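Local coordinates for protein galectin (Xenopus laevis, PDB 3WUC) that probably binds beta-galactosides such as lactose, as a proto-type galectin with a beta-sandwich fold, at residues 12-17 with 122-127; 42-47 with 69-74. All coordinates share one frame; numbering follows the deposited sequence.

Contact 1. Residues 12-17 with 122-127; sequences TNLNLH and NYLALN
N122 grips the turn at residues 13-15 with two oxygens, one from its main chain and one from its side chain. Its carbonyl O accepts a nearly straight hydrogen bond from L14 N (3.0 Å, 171° at the hydrogen), and the same oxygen lies 3.3 Å from T12 CA in a CA-H...O contact. One residue further on, N15 N donates to N122 OD1 over 2.8 Å, tilted from the plane of the amide. With chi1 at -83°, the N122 side chain swings its amide round to the turn, where OD1 also comes within 3.3 Å of N15 CA. The CB of N15 is directed away from residues 122-127 yet still brushes N122 OD1, and N15 OD1 receives H17 NE2 from above the carbonyl plane. On the inner side the contact is apolar. L14 and L124 both hold CG anti to the backbone N (chi1 -171° in each) and meet through single methyls, L14 CD2 and L124 CD1, 4.1 Å apart. Loosely, T12 CG2 approaches the edge of the Y123 ring at CD1. N15 and L16 both face I121 in a G1 beta bulge. Strand 120-127 pairs antiparallel with 7-12 and 16-17, and also with 36-39. L124 packs on V22 and V24 of strand 20-28 in the facing sheet, while T12 joins an antiparallel ladder with a strand of the second subunit, carrying the sheet across the interface.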
loop_
_atom_site.group_PDB
_atom_site.type_symbol
_atom_site.label_atom_id
_atom_site.label_comp_id
_atom_site.label_asym_id
_atom_site.label_seq_id
_atom_site.Cartn_x
_atom_site.Cartn_y
_atom_site.Cartn_z
ATOM N N THR B 12 -7.834 16.594 8.528
ATOM C CA THR B 12 -9.123 17.155 8.414
ATOM C C THR B 12 -9.632 17.040 6.951
ATOM O O THR B 12 -8.827 16.705 6.041
ATOM C CB THR B 12 -9.095 18.628 8.883
ATOM O OG1 THR B 12 -8.065 19.280 8.123
ATOM C CG2 THR B 12 -8.767 18.702 10.330
ATOM N N ASN B 13 -10.905 17.234 6.747
ATOM C CA ASN B 13 -11.577 17.109 5.517
ATOM C C ASN B 13 -11.444 15.712 4.953
ATOM O O ASN B 13 -11.414 15.503 3.702
ATOM C CB ASN B 13 -11.098 18.100 4.423
ATOM C CG ASN B 13 -11.412 19.546 4.722
ATOM O OD1 ASN B 13 -12.299 19.823 5.510
ATOM N ND2 ASN B 13 -10.662 20.440 4.158
ATOM N N LEU B 14 -11.486 14.738 5.836
ATOM C CA LEU B 14 -11.356 13.337 5.400
ATOM C C LEU B 14 -12.500 12.875 4.471
ATOM O O LEU B 14 -12.217 12.087 3.562
ATOM C CB LEU B 14 -11.208 12.426 6.610
ATOM C CG LEU B 14 -10.842 10.993 6.203
ATOM C CD1 LEU B 14 -9.437 10.834 5.611
ATOM C CD2 LEU B 14 -11.032 10.070 7.421
ATOM N N ASN B 15 -13.705 13.399 4.628
ATOM C CA ASN B 15 -14.856 13.078 3.784
ATOM C C ASN B 15 -15.139 11.605 3.654
ATOM O O ASN B 15 -15.458 11.110 2.574
ATOM C CB ASN B 15 -14.648 13.681 2.402
ATOM C CG ASN B 15 -15.925 13.947 1.695
ATOM O OD1 ASN B 15 -16.966 14.192 2.285
ATOM N ND2 ASN B 15 -15.865 13.913 0.401
ATOM N N LEU B 16 -15.050 10.900 4.768
ATOM C CA LEU B 16 -15.351 9.482 4.827
ATOM C C LEU B 16 -16.846 9.306 5.060
ATOM O O LEU B 16 -17.338 9.628 6.107
ATOM C CB LEU B 16 -14.552 8.786 5.911
ATOM C CG LEU B 16 -14.668 7.296 6.006
ATOM C CD1 LEU B 16 -13.999 6.576 4.860
ATOM C CD2 LEU B 16 -14.138 6.861 7.327
ATOM N N HIS B 17 -17.532 8.721 4.117
ATOM C CA HIS B 17 -18.949 8.454 4.205
ATOM C C HIS B 17 -19.257 7.045 4.657
ATOM O O HIS B 17 -18.430 6.159 4.545
ATOM C CB HIS B 17 -19.563 8.668 2.836
ATOM C CG HIS B 17 -19.527 10.105 2.405
ATOM N ND1 HIS B 17 -20.672 10.897 2.412
ATOM C CD2 HIS B 17 -18.512 10.903 2.028
ATOM C CE1 HIS B 17 -20.350 12.118 2.013
ATOM N NE2 HIS B 17 -19.043 12.160 1.812
ATOM N N ASN B 122 -14.934 13.545 9.114
ATOM C CA ASN B 122 -13.959 14.404 8.526
ATOM C C ASN B 122 -12.648 14.584 9.272
ATOM O O ASN B 122 -11.639 15.127 8.771
ATOM C CB ASN B 122 -14.566 15.795 8.326
ATOM C CG ASN B 122 -15.375 15.937 7.079
ATOM O OD1 ASN B 122 -14.958 15.505 5.959
ATOM N ND2 ASN B 122 -16.561 16.471 7.227
ATOM N N TYR B 123 -12.619 14.223 10.576
ATOM C CA TYR B 123 -11.518 14.352 11.412
ATOM C C TYR B 123 -11.000 13.010 11.882
ATOM O O TYR B 123 -11.778 12.149 12.281
ATOM C CB TYR B 123 -11.924 15.159 12.695
ATOM C CG TYR B 123 -10.897 15.330 13.781
ATOM C CD1 TYR B 123 -9.926 16.338 13.791
ATOM C CD2 TYR B 123 -10.884 14.504 14.897
ATOM C CE1 TYR B 123 -9.028 16.515 14.798
ATOM C CE2 TYR B 123 -9.967 14.645 15.908
ATOM C CZ TYR B 123 -9.043 15.656 15.910
ATOM O OH TYR B 123 -8.128 15.764 16.934
ATOM N N LEU B 124 -9.673 12.872 11.714
ATOM C CA LEU B 124 -8.937 11.689 12.190
ATOM C C LEU B 124 -7.646 12.093 12.843
ATOM O O LEU B 124 -6.851 12.885 12.279
ATOM C CB LEU B 124 -8.701 10.729 11.012
ATOM C CG LEU B 124 -8.139 9.322 11.336
ATOM C CD1 LEU B 124 -8.598 8.366 10.263
ATOM C CD2 LEU B 124 -6.623 9.415 11.479
ATOM N N ALA B 125 -7.408 11.625 14.077
ATOM C CA ALA B 125 -6.206 11.987 14.755
ATOM C C ALA B 125 -5.457 10.829 15.341
ATOM O O ALA B 125 -6.147 9.834 15.731
ATOM C CB ALA B 125 -6.509 12.962 15.925
ATOM N N LEU B 126 -4.138 10.969 15.398
ATOM C CA LEU B 126 -3.267 9.982 15.982
ATOM C C LEU B 126 -2.595 10.603 17.161
ATOM O O LEU B 126 -2.087 11.734 17.091
ATOM C CB LEU B 126 -2.164 9.527 14.993
ATOM C CG LEU B 126 -2.582 8.340 14.071
ATOM C CD1 LEU B 126 -3.762 8.642 13.173
ATOM C CD2 LEU B 126 -1.397 7.990 13.165
ATOM N N ASN B 127 -2.527 9.881 18.280
ATOM C CA ASN B 127 -1.892 10.327 19.501
ATOM C C ASN B 127 -1.007 9.160 19.992
ATOM O O ASN B 127 -1.464 7.990 20.139
ATOM C CB ASN B 127 -2.949 10.735 20.559
ATOM C CG ASN B 127 -3.751 12.005 20.159
ATOM O OD1 ASN B 127 -3.199 12.934 19.656
ATOM N ND2 ASN B 127 -5.010 12.014 20.401
#

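Contact 2. Residues 42-47 with 69-74. With GAL (beta-D-galactopyranose), chain D.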
loop_
_atom_site.group_PDB
_atom_site.type_symbol
_atom_site.label_atom_id
_atom_site.label_comp_id
_atom_site.label_asym_id
_atom_site.label_seq_id
_atom_site.Cartn_x
_atom_site.Cartn_y
_atom_site.Cartn_z
ATOM N N ASP B 42 -14.439 16.835 14.711
ATOM C CA ASP B 42 -13.371 17.679 15.188
ATOM C C ASP B 42 -12.957 17.107 16.517
ATOM O O ASP B 42 -13.531 16.033 17.019
ATOM C CB ASP B 42 -13.879 19.181 15.310
ATOM C CG ASP B 42 -15.126 19.334 16.254
ATOM O OD1 ASP B 42 -15.064 18.901 17.379
ATOM O OD2 ASP B 42 -16.161 19.832 15.837
ATOM N N SER B 43 -12.016 17.722 17.199
ATOM C CA SER B 43 -11.438 17.144 18.385
ATOM C C SER B 43 -12.435 17.115 19.590
ATOM O O SER B 43 -12.249 16.356 20.548
ATOM C CB SER B 43 -10.125 17.799 18.788
ATOM O OG SER B 43 -10.404 19.114 19.223
ATOM N N ARG B 44 -13.468 17.930 19.476
ATOM C CA ARG B 44 -14.489 17.993 20.512
ATOM C C ARG B 44 -15.623 17.013 20.310
ATOM O O ARG B 44 -16.485 16.824 21.197
ATOM C CB ARG B 44 -15.089 19.441 20.628
ATOM C CG ARG B 44 -14.009 20.416 20.998
ATOM C CD ARG B 44 -14.500 21.821 20.647
ATOM N NE ARG B 44 -15.876 21.991 21.022
ATOM C CZ ARG B 44 -16.288 22.253 22.238
ATOM N NH1 ARG B 44 -15.439 22.519 23.227
ATOM N NH2 ARG B 44 -17.579 22.271 22.448
ATOM N N ASN B 45 -15.741 16.427 19.126
ATOM C CA ASN B 45 -16.882 15.623 18.737
ATOM C C ASN B 45 -16.329 14.418 17.988
ATOM O O ASN B 45 -16.193 14.441 16.755
ATOM C CB ASN B 45 -17.867 16.371 17.876
ATOM C CG ASN B 45 -18.524 17.479 18.661
ATOM O OD1 ASN B 45 -19.470 17.262 19.401
ATOM N ND2 ASN B 45 -17.881 18.625 18.617
ATOM N N LEU B 46 -16.186 13.366 18.773
ATOM C CA LEU B 46 -15.586 12.057 18.344
ATOM C C LEU B 46 -16.663 10.990 18.307
ATOM O O LEU B 46 -17.289 10.670 19.309
ATOM C CB LEU B 46 -14.450 11.692 19.195
ATOM C CG LEU B 46 -13.244 12.664 19.391
ATOM C CD1 LEU B 46 -12.176 12.248 20.343
ATOM C CD2 LEU B 46 -12.709 12.947 17.967
ATOM N N ILE B 47 -16.870 10.360 17.153
ATOM C CA ILE B 47 -17.755 9.194 17.056
ATOM C C ILE B 47 -17.009 7.947 17.506
ATOM O O ILE B 47 -17.709 7.024 17.964
ATOM C CB ILE B 47 -18.368 9.006 15.627
ATOM C CG1 ILE B 47 -19.597 8.171 15.615
ATOM C CG2 ILE B 47 -17.315 8.571 14.599
ATOM C CD1 ILE B 47 -20.790 8.868 16.249
ATOM N N GLN B 69 -18.868 14.288 22.894
ATOM C CA GLN B 69 -19.763 15.279 22.297
ATOM C C GLN B 69 -19.668 16.580 23.006
ATOM O O GLN B 69 -19.657 16.629 24.237
ATOM C CB GLN B 69 -21.180 14.851 22.294
ATOM C CG GLN B 69 -21.447 13.498 21.603
ATOM C CD GLN B 69 -22.918 12.962 21.860
ATOM O OE1 GLN B 69 -23.890 13.513 21.365
ATOM N NE2 GLN B 69 -23.035 11.802 22.478
ATOM N N ASN B 70 -19.457 17.633 22.238
ATOM C CA ASN B 70 -19.282 18.971 22.839
ATOM C C ASN B 70 -18.191 18.945 23.912
ATOM O O ASN B 70 -18.297 19.589 24.975
ATOM C CB ASN B 70 -20.639 19.480 23.398
ATOM C CG ASN B 70 -21.767 19.336 22.387
ATOM O OD1 ASN B 70 -21.726 20.002 21.345
ATOM N ND2 ASN B 70 -22.718 18.503 22.647
ATOM N N ASP B 71 -17.080 18.237 23.649
ATOM C CA ASP B 71 -15.984 18.053 24.512
ATOM C C ASP B 71 -16.238 17.354 25.876
ATOM O O ASP B 71 -15.408 17.445 26.803
ATOM C CB ASP B 71 -15.240 19.387 24.783
ATOM C CG ASP B 71 -13.727 19.248 24.820
ATOM O OD1 ASP B 71 -13.162 18.433 24.004
ATOM O OD2 ASP B 71 -13.043 20.059 25.503
ATOM N N VAL B 72 -17.285 16.555 25.889
ATOM C CA VAL B 72 -17.573 15.748 27.040
ATOM C C VAL B 72 -17.601 14.246 26.651
ATOM O O VAL B 72 -18.309 13.870 25.720
ATOM C CB VAL B 72 -18.910 16.085 27.582
ATOM C CG1 VAL B 72 -19.219 15.321 28.821
ATOM C CG2 VAL B 72 -18.877 17.546 27.964
ATOM N N TRP B 73 -16.847 13.501 27.389
ATOM C CA TRP B 73 -16.775 12.030 27.130
ATOM C C TRP B 73 -18.058 11.327 27.568
ATOM O O TRP B 73 -18.702 11.740 28.530
ATOM C CB TRP B 73 -15.639 11.443 27.888
ATOM C CG TRP B 73 -14.264 11.843 27.468
ATOM C CD1 TRP B 73 -13.394 12.622 28.144
ATOM C CD2 TRP B 73 -13.604 11.496 26.238
ATOM N NE1 TRP B 73 -12.237 12.797 27.467
ATOM C CE2 TRP B 73 -12.343 12.105 26.263
ATOM C CE3 TRP B 73 -13.979 10.730 25.114
ATOM C CZ2 TRP B 73 -11.375 11.936 25.214
ATOM C CZ3 TRP B 73 -13.036 10.620 24.047
ATOM C CH2 TRP B 73 -11.795 11.248 24.109
ATOM N N ASP B 74 -18.429 10.290 26.826
ATOM C CA ASP B 74 -19.641 9.475 27.078
ATOM C C ASP B 74 -19.122 8.259 27.907
ATOM O O ASP B 74 -18.152 8.386 28.609
ATOM C CB ASP B 74 -20.356 9.107 25.794
ATOM C CG ASP B 74 -20.929 10.346 25.016
ATOM O OD1 ASP B 74 -21.613 11.151 25.698
ATOM O OD2 ASP B 74 -20.735 10.548 23.748
HETATM C C1 GAL D . -9.955 9.650 30.021
HETATM C C2 GAL D . -8.658 10.040 29.363
HETATM C C3 GAL D . -8.903 10.553 27.962
HETATM C C4 GAL D . -9.746 9.539 27.196
HETATM C C5 GAL D . -11.014 9.224 28.023
HETATM C C6 GAL D . -11.855 8.190 27.304
HETATM O O2 GAL D . -8.115 11.132 30.147
HETATM O O3 GAL D . -7.708 10.933 27.339
HETATM O O4 GAL D . -8.956 8.363 26.884
HETATM O O5 GAL D . -10.610 8.674 29.266
HETATM O O6 GAL D . -12.993 7.798 28.055
HETATM O O HOH W 1 -10.860 18.877 22.474
HETATM O O HOH W 2 -18.849 21.078 20.057
#
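R44 and N45 meet the turn at 69-72 through one backbone and one side-chain oxygen. D71 N donates to R44 O at 2.9 Å, in the carbonyl plane and on a lone pair, while N70 N reaches N45 OD1 at 2.9 Å in an almost straight bond (176°) that comes from above the amide plane. The R44 chain bends at chi3 (42°), folding its guanidinium over the turn: D71 CB and the main-chain C of N70 lie over the same face, D71 CB 3.5 Å from R44 NH1. D71 OD2 stands well out of the guanidinium plane, so the two charges are near each other without an N-H directed at the oxygen. D71 OD1 instead makes a salt bridge with K68. Beside these polar contacts, L46 CD1 touches W73 CH2 at 3.9 Å, while GAL C5 lies over the centre of one face of the indole and GAL C4 comes within 3.5 Å of W73 CZ2.

In the next shell, D42 OD1 accepts from R44 N on its anti lone pair, forming an Asx turn, and from N45 ND2 on its syn lone pair; the second bond helps fix the rotation of the amide whose OD1 receives N70 N. One water accepts from R44 NH2 and N45 ND2 and donates weakly to N70 OD1 across the contact; another joins S43 OG to D71 OD1. Across the type I' turn, Q69 NE2 donates to D74 OD2 in a straight bond (176°).

The sugar is met by CH-pi stacking on W73, the classic galectin device for the apolar face of galactose, while H49, N66, R53 and E76 are among the residues hydrogen-bonded to it. Direct hydrogen bonds and waters thus join the two turns, and the tryptophan contributes an aromatic platform to the carbohydrate site.

How the contacts relate
Contacts 1 and 2 have their centres 14 Å apart and touch directly through Y123. Its OH lies 3.4 Å from S43 CB, its CB is 3.6 Å from D42 N, and Y123 CE2 meets L46 CD2 at 3.8 Å. From L46 the line of side chains continues through W73 to the sugar. Both contacts reach the same sheet, and residues 42-47 and 69-74 fall within the chain between 12-17 and 122-127. N127 of contact 1 and L46 and W73 of contact 2 line one malonic acid pocket, the malonate probably coming from the crystallisation liquor. W73 meets the galactose, whereas the side chain of Y123 is about 11 Å from the bound GAL, and 12-17 borders the second subunit.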